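Local coordinates for peptidyl-prolyl cis-trans isomerase (Hirschia baltica, PDB 5EX2), which probably catalyses the cis-trans isomerisation of peptide bonds preceding proline, as expected of a periplasmic folding helper of the cyclophilin family, at residues A[85-97]-A[159-171]. Numbering follows the deposited sequence.
Sequences REPDLEAVDGEFV and ARTNDPNSGKDQF
The two irregular segments 85-97 and 159-171 run side by side where Val92 N donates to Gly167 O at 2.8 Å in a nearly straight bond, the CA atoms of Ala91 and Lys168 lying 4.3 Å apart. A second direct bond uses a side chain: Gly94 N reaches Asn165 OD1 at 3.0 Å, within the plane of the amide carbonyl. Asn165 CG sits beside its own backbone N (chi1 -69°), turning the amide over the Asp93 carboxylate; the two planes are stacked, 27° apart. Two waters add to these direct bonds. One molecule donates to Val92 O and Pro164 O while accepting from Gly167 N, and another joins Asp93 OD1 to Asn165 O.

Toward 85, the Lys168 methylenes run past Leu89, CG lying 3.8 Å from Leu89 CD2. A bend at chi3 (69°) carries NZ to two waters, one bound to Glu86 OE1, the other to the carbonyls of Pro87 and Leu89. At the far end, Phe96 CZ packs 3.7 Å from Pro164 CB and 3.5 Å from Arg160 NE; Arg160 NH2 donates to Lys184 O, and Tyr185 makes a cation-pi contact with the group.

Gln50 of helix 45-57 bonds to both Glu90 O and Lys168 O. The contact thus joins two surface loops of the cyclophilin fold: one linking barrel strands 155-158 and 171-174, the other leading from helix 79-83 to strand 98-100.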
loop_
_atom_site.group_PDB
_atom_site.type_symbol
_atom_site.label_atom_id
_atom_site.label_comp_id
_atom_site.label_asym_id
_atom_site.label_seq_id
_atom_site.Cartn_x
_atom_site.Cartn_y
_atom_site.Cartn_z
ATOM N N ARG A 85 20.228 10.922 16.616
ATOM C CA ARG A 85 20.734 9.762 17.330
ATOM C C ARG A 85 20.025 8.545 16.781
ATOM O O ARG A 85 18.994 8.670 16.124
ATOM C CB ARG A 85 20.519 9.916 18.835
ATOM C CG ARG A 85 19.083 10.156 19.247
ATOM C CD ARG A 85 18.950 10.209 20.764
ATOM N NE ARG A 85 17.560 10.318 21.190
ATOM C CZ ARG A 85 16.700 9.302 21.190
ATOM N NH1 ARG A 85 17.078 8.091 20.779
ATOM N NH2 ARG A 85 15.451 9.498 21.588
ATOM N N GLU A 86 20.595 7.373 17.018
ATOM C CA GLU A 86 19.965 6.151 16.572
ATOM C C GLU A 86 18.705 5.953 17.401
ATOM O O GLU A 86 18.749 6.040 18.630
ATOM C CB GLU A 86 20.915 4.965 16.711
ATOM C CG GLU A 86 22.104 5.038 15.759
ATOM C CD GLU A 86 21.678 5.011 14.300
ATOM O OE1 GLU A 86 20.658 4.355 13.989
ATOM O OE2 GLU A 86 22.358 5.657 13.470
ATOM N N PRO A 87 17.576 5.695 16.739
ATOM C CA PRO A 87 16.371 5.502 17.538
ATOM C C PRO A 87 16.364 4.167 18.247
ATOM O O PRO A 87 17.029 3.217 17.821
ATOM C CB PRO A 87 15.255 5.575 16.509
ATOM C CG PRO A 87 15.879 5.088 15.248
ATOM C CD PRO A 87 17.302 5.593 15.296
ATOM N N ASP A 88 15.597 4.101 19.324
ATOM C CA ASP A 88 15.339 2.846 19.998
ATOM C C ASP A 88 14.325 2.025 19.197
ATOM O O ASP A 88 13.115 2.082 19.442
ATOM C CB ASP A 88 14.825 3.105 21.407
ATOM C CG ASP A 88 14.498 1.831 22.147
ATOM O OD1 ASP A 88 14.904 0.737 21.683
ATOM O OD2 ASP A 88 13.835 1.919 23.201
ATOM N N LEU A 89 14.817 1.271 18.221
ATOM C CA LEU A 89 13.934 0.613 17.272
ATOM C C LEU A 89 14.644 -0.594 16.685
ATOM O O LEU A 89 15.796 -0.479 16.266
ATOM C CB LEU A 89 13.529 1.595 16.176
ATOM C CG LEU A 89 12.510 1.117 15.160
ATOM C CD1 LEU A 89 11.198 0.760 15.838
ATOM C CD2 LEU A 89 12.317 2.224 14.147
ATOM N N GLU A 90 13.979 -1.744 16.699
ATOM C CA GLU A 90 14.546 -2.970 16.152
ATOM C C GLU A 90 14.105 -3.199 14.717
ATOM O O GLU A 90 13.039 -2.738 14.284
ATOM C CB GLU A 90 14.157 -4.175 17.013
ATOM C CG GLU A 90 14.695 -4.119 18.437
ATOM C CD GLU A 90 16.211 -4.122 18.491
ATOM O OE1 GLU A 90 16.833 -4.910 17.746
ATOM O OE2 GLU A 90 16.779 -3.325 19.269
ATOM N N ALA A 91 14.926 -3.938 13.984
ATOM C CA ALA A 91 14.605 -4.302 12.620
ATOM C C ALA A 91 13.494 -5.337 12.605
ATOM O O ALA A 91 13.184 -5.968 13.624
ATOM C CB ALA A 91 15.843 -4.837 11.915
ATOM N N VAL A 92 12.899 -5.501 11.433
ATOM C CA VAL A 92 11.847 -6.480 11.235
ATOM C C VAL A 92 12.273 -7.429 10.120
ATOM O O VAL A 92 12.830 -6.999 9.118
ATOM C CB VAL A 92 10.505 -5.769 10.916
ATOM C CG1 VAL A 92 10.677 -4.740 9.808
ATOM C CG2 VAL A 92 9.417 -6.771 10.585
ATOM N N ASP A 93 12.023 -8.721 10.305
ATOM C CA ASP A 93 12.420 -9.706 9.306
ATOM C C ASP A 93 11.627 -9.509 8.030
ATOM O O ASP A 93 10.449 -9.134 8.065
ATOM C CB ASP A 93 12.216 -11.137 9.815
ATOM C CG ASP A 93 13.290 -11.580 10.791
ATOM O OD1 ASP A 93 14.250 -10.818 11.011
ATOM O OD2 ASP A 93 13.171 -12.700 11.334
ATOM N N GLY A 94 12.265 -9.797 6.902
ATOM C CA GLY A 94 11.630 -9.623 5.614
ATOM C C GLY A 94 10.329 -10.400 5.517
ATOM O O GLY A 94 10.208 -11.525 6.020
ATOM N N GLU A 95 9.351 -9.771 4.874
ATOM C CA GLU A 95 8.062 -10.363 4.571
ATOM C C GLU A 95 7.803 -10.075 3.107
ATOM O O GLU A 95 7.048 -9.154 2.766
ATOM C CB GLU A 95 6.944 -9.783 5.446
ATOM C CG GLU A 95 6.939 -10.271 6.877
ATOM C CD GLU A 95 5.871 -9.591 7.709
ATOM O OE1 GLU A 95 5.820 -8.337 7.699
ATOM O OE2 GLU A 95 5.086 -10.300 8.382
ATOM N N PHE A 96 8.412 -10.861 2.229
ATOM C CA PHE A 96 8.381 -10.551 0.810
ATOM C C PHE A 96 7.232 -11.246 0.092
ATOM O O PHE A 96 6.815 -10.828 -0.988
ATOM C CB PHE A 96 9.697 -10.956 0.148
ATOM C CG PHE A 96 10.935 -10.367 0.796
ATOM C CD1 PHE A 96 10.917 -9.156 1.446
ATOM C CD2 PHE A 96 12.132 -11.059 0.737
ATOM C CE1 PHE A 96 12.083 -8.657 2.020
ATOM C CE2 PHE A 96 13.288 -10.552 1.307
ATOM C CZ PHE A 96 13.253 -9.356 1.952
ATOM N N VAL A 97 6.765 -12.331 0.686
ATOM C CA VAL A 97 5.627 -13.076 0.161
ATOM C C VAL A 97 4.782 -13.506 1.341
ATOM O O VAL A 97 5.232 -13.453 2.487
ATOM C CB VAL A 97 6.054 -14.322 -0.650
ATOM C CG1 VAL A 97 6.912 -13.940 -1.836
ATOM C CG2 VAL A 97 6.794 -15.322 0.228
ATOM N N ALA A 159 12.206 -0.099 2.893
ATOM C CA ALA A 159 13.578 -0.038 2.449
ATOM C C ALA A 159 14.413 -1.033 3.224
ATOM O O ALA A 159 14.101 -1.381 4.357
ATOM C CB ALA A 159 14.138 1.346 2.637
ATOM N N ARG A 160 15.486 -1.489 2.601
ATOM C CA ARG A 160 16.418 -2.376 3.262
ATOM C C ARG A 160 17.748 -2.347 2.530
ATOM O O ARG A 160 17.830 -1.873 1.396
ATOM C CB ARG A 160 15.876 -3.800 3.325
ATOM C CG ARG A 160 15.658 -4.463 1.987
ATOM C CD ARG A 160 15.421 -5.929 2.229
ATOM N NE ARG A 160 15.319 -6.735 1.016
ATOM C CZ ARG A 160 16.322 -7.439 0.489
ATOM N NH1 ARG A 160 17.536 -7.412 1.026
ATOM N NH2 ARG A 160 16.114 -8.163 -0.598
ATOM N N THR A 161 18.774 -2.837 3.213
ATOM C CA THR A 161 20.096 -3.051 2.629
ATOM C C THR A 161 20.151 -4.410 1.934
ATOM O O THR A 161 19.119 -5.037 1.723
ATOM C CB THR A 161 21.198 -2.989 3.699
ATOM O OG1 THR A 161 21.077 -4.115 4.579
ATOM C CG2 THR A 161 21.104 -1.703 4.501
ATOM N N ASN A 162 21.341 -4.874 1.566
ATOM C CA ASN A 162 21.444 -6.200 0.962
ATOM C C ASN A 162 20.925 -7.288 1.911
ATOM O O ASN A 162 20.516 -8.363 1.471
ATOM C CB ASN A 162 22.897 -6.530 0.579
ATOM C CG ASN A 162 23.407 -5.715 -0.607
ATOM O OD1 ASN A 162 22.632 -5.116 -1.348
ATOM N ND2 ASN A 162 24.726 -5.704 -0.792
ATOM N N ASP A 163 20.951 -7.010 3.207
ATOM C CA ASP A 163 20.426 -7.911 4.231
ATOM C C ASP A 163 18.895 -7.940 4.209
ATOM O O ASP A 163 18.257 -6.920 4.480
ATOM C CB ASP A 163 20.910 -7.464 5.614
ATOM C CG ASP A 163 20.420 -8.366 6.742
ATOM O OD1 ASP A 163 19.622 -9.296 6.514
ATOM O OD2 ASP A 163 20.849 -8.135 7.892
ATOM N N PRO A 164 18.290 -9.108 3.927
ATOM C CA PRO A 164 16.828 -9.104 3.798
ATOM C C PRO A 164 16.084 -8.799 5.102
ATOM O O PRO A 164 14.890 -8.521 5.046
ATOM C CB PRO A 164 16.512 -10.529 3.321
ATOM C CG PRO A 164 17.646 -11.339 3.782
ATOM C CD PRO A 164 18.849 -10.448 3.699
ATOM N N ASN A 165 16.775 -8.836 6.234
ATOM C CA ASN A 165 16.152 -8.602 7.531
ATOM C C ASN A 165 16.491 -7.237 8.131
ATOM O O ASN A 165 16.357 -7.039 9.336
ATOM C CB ASN A 165 16.552 -9.703 8.512
ATOM C CG ASN A 165 15.945 -11.036 8.159
ATOM O OD1 ASN A 165 14.858 -11.107 7.584
ATOM N ND2 ASN A 165 16.649 -12.103 8.495
ATOM N N SER A 166 16.896 -6.297 7.285
ATOM C CA SER A 166 17.366 -4.998 7.759
ATOM C C SER A 166 16.299 -3.902 7.709
ATOM O O SER A 166 16.563 -2.764 8.098
ATOM C CB SER A 166 18.585 -4.566 6.948
ATOM O OG SER A 166 18.255 -4.390 5.583
ATOM N N GLY A 167 15.094 -4.229 7.262
ATOM C CA GLY A 167 14.018 -3.253 7.264
ATOM C C GLY A 167 13.767 -2.792 8.682
ATOM O O GLY A 167 13.864 -3.580 9.619
ATOM N N LYS A 168 13.489 -1.505 8.862
ATOM C CA LYS A 168 13.332 -0.964 10.211
ATOM C C LYS A 168 12.391 0.218 10.236
ATOM O O LYS A 168 11.293 0.120 10.781
ATOM C CB LYS A 168 14.689 -0.561 10.790
ATOM C CG LYS A 168 14.595 -0.095 12.237
ATOM C CD LYS A 168 15.961 0.120 12.862
ATOM C CE LYS A 168 16.679 1.313 12.271
ATOM N NZ LYS A 168 18.062 1.404 12.824
ATOM N N ASP A 169 12.826 1.339 9.662
ATOM C CA ASP A 169 12.021 2.567 9.647
ATOM C C ASP A 169 11.826 3.138 8.248
ATOM O O ASP A 169 10.754 3.603 7.902
ATOM C CB ASP A 169 12.644 3.632 10.558
ATOM C CG ASP A 169 14.125 3.852 10.319
ATOM O OD1 ASP A 169 14.772 3.132 9.525
ATOM O OD2 ASP A 169 14.651 4.776 10.971
ATOM N N GLN A 170 12.859 3.078 7.420
ATOM C CA GLN A 170 12.775 3.674 6.096
ATOM C C GLN A 170 11.798 2.932 5.223
ATOM O O GLN A 170 11.769 1.699 5.213
ATOM C CB GLN A 170 14.147 3.707 5.428
ATOM C CG GLN A 170 15.118 4.597 6.157
ATOM C CD GLN A 170 16.432 4.734 5.451
ATOM O OE1 GLN A 170 16.482 5.090 4.276
ATOM N NE2 GLN A 170 17.515 4.461 6.165
ATOM N N PHE A 171 11.018 3.693 4.465
ATOM C CA PHE A 171 9.960 3.162 3.620
ATOM C C PHE A 171 10.052 3.806 2.253
ATOM O O PHE A 171 10.722 4.831 2.084
ATOM C CB PHE A 171 8.591 3.459 4.218
ATOM C CG PHE A 171 8.347 4.916 4.372
ATOM C CD1 PHE A 171 8.718 5.577 5.521
ATOM C CD2 PHE A 171 7.806 5.641 3.326
ATOM C CE1 PHE A 171 8.538 6.947 5.635
ATOM C CE2 PHE A 171 7.623 7.001 3.429
ATOM C CZ PHE A 171 7.994 7.658 4.586
HETATM O O HOH W 1 19.260 3.899 11.748
HETATM O O HOH W 2 17.503 1.853 15.675
HETATM O O HOH W 3 13.621 -6.545 6.562
HETATM O O HOH W 4 15.190 -8.324 11.541
#